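Local coordinates for cellulose-binding protein (Saccharophagus degradans, PDB 2YHG) that is of unconfirmed function but may bind polysaccharide and hydrolyse N- or O-glycosidic bonds, this piece being the C-terminal part with a nucleoside hydrolase-like domain, at residues A171-D174 with A175-K179. Sequence-based numbering, arbitrary orientation.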
# COMPACT_ATOMS: atom_id res chain seq x y z
N ALA A 171 -18.74 -15.86 -16.44
CA ALA A 171 -19.31 -14.85 -15.55
C ALA A 171 -18.65 -14.92 -14.16
O ALA A 171 -18.39 -13.87 -13.54
CB ALA A 171 -20.83 -15.06 -15.41
N GLN A 172 -18.44 -16.13 -13.66
CA GLN A 172 -17.80 -16.31 -12.34
C GLN A 172 -16.34 -15.84 -12.35
O GLN A 172 -15.88 -15.21 -11.41
CB GLN A 172 -17.86 -17.77 -11.89
CG GLN A 172 -19.25 -18.21 -11.49
CD GLN A 172 -19.36 -19.68 -11.23
OE1 GLN A 172 -18.82 -20.50 -11.96
NE2 GLN A 172 -20.18 -20.02 -10.27
N LEU A 173 -15.66 -16.08 -13.46
CA LEU A 173 -14.28 -15.59 -13.61
C LEU A 173 -14.25 -14.06 -13.66
O LEU A 173 -13.44 -13.42 -12.96
CB LEU A 173 -13.67 -16.17 -14.88
CG LEU A 173 -12.29 -15.62 -15.26
CD1 LEU A 173 -11.24 -15.93 -14.20
CD2 LEU A 173 -11.95 -16.22 -16.63
N ASP A 174 -15.19 -13.47 -14.40
CA ASP A 174 -15.22 -12.02 -14.47
C ASP A 174 -15.50 -11.42 -13.11
O ASP A 174 -14.94 -10.38 -12.75
CB ASP A 174 -16.27 -11.56 -15.49
CG ASP A 174 -15.86 -11.85 -16.93
OD1 ASP A 174 -14.66 -11.87 -17.25
OD2 ASP A 174 -16.78 -11.98 -17.78
N ALA A 175 -16.38 -12.05 -12.36
CA ALA A 175 -16.69 -11.54 -11.03
C ALA A 175 -15.48 -11.62 -10.10
O ALA A 175 -15.20 -10.69 -9.35
CB ALA A 175 -17.87 -12.32 -10.42
N PHE A 176 -14.76 -12.73 -10.17
CA PHE A 176 -13.53 -12.95 -9.41
C PHE A 176 -12.53 -11.82 -9.72
O PHE A 176 -12.03 -11.13 -8.82
CB PHE A 176 -12.96 -14.32 -9.76
CG PHE A 176 -11.79 -14.74 -8.92
CD1 PHE A 176 -11.98 -15.43 -7.73
CD2 PHE A 176 -10.50 -14.42 -9.32
CE1 PHE A 176 -10.91 -15.83 -6.97
CE2 PHE A 176 -9.42 -14.81 -8.54
CZ PHE A 176 -9.63 -15.48 -7.35
N ILE A 177 -12.27 -11.59 -11.00
CA ILE A 177 -11.33 -10.56 -11.44
C ILE A 177 -11.74 -9.19 -10.95
O ILE A 177 -10.90 -8.38 -10.56
CB ILE A 177 -11.15 -10.60 -12.96
CG1 ILE A 177 -10.45 -11.89 -13.40
CG2 ILE A 177 -10.47 -9.33 -13.48
CD1 ILE A 177 -8.95 -11.98 -13.02
N SER A 178 -13.04 -8.92 -10.94
CA SER A 178 -13.51 -7.60 -10.55
C SER A 178 -13.23 -7.25 -9.10
O SER A 178 -13.21 -6.07 -8.74
CB SER A 178 -15.01 -7.48 -10.82
OG SER A 178 -15.81 -8.13 -9.86
N LYS A 179 -13.04 -8.28 -8.26
CA LYS A 179 -12.81 -8.09 -6.85
C LYS A 179 -11.33 -8.12 -6.44
O LYS A 179 -11.02 -7.89 -5.29
CB LYS A 179 -13.55 -9.17 -6.08
CG LYS A 179 -15.05 -9.04 -6.20
CD LYS A 179 -15.82 -10.11 -5.49
CE LYS A 179 -15.53 -11.47 -6.09
NZ LYS A 179 -16.44 -12.52 -5.56
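Ala-171 to Asp-174 and Ala-175 to Ser-178 make two successive turns of one short helix, each residue of the first accepting an i to i+4 hydrogen bond from the second. The straightest joins Ile-177 N to Leu-173 O at 2.9 Å (171° at the hydrogen), while Ser-178 N reaches Asp-174 O at 3.0 Å along a more bent path. Ser-178 OG sits between its backbone N and carbonyl carbon (chi1 77°), which brings it back along the helix to donate to Ala-175 O at 2.7 Å, three residues earlier. Lys-179 N donates to Phe-176 O at 3.1 Å, beside a weak, longer hydrogen bond to Ala-175 O. On the buried side Leu-173 and Ile-177 run out together from the same face, with CD1 of Leu-173 4.2 Å from CG1 of Ile-177; both also touch Phe-199. Phe-176, its CG anti to the backbone N (chi1 -173°), sends its ring away from the preceding turn to pack on Val-138 and Val-164. On the exposed side Gln-172 OE1 accepts a hydrogen bond from Ser-169 N, and Asp-174 OD1 one from Gln-170 NE2. This is an amphipathic surface helix, packed on helix 155-167 and leading into strand 180-185 of the parallel sheet in the nucleoside hydrolase-like domain.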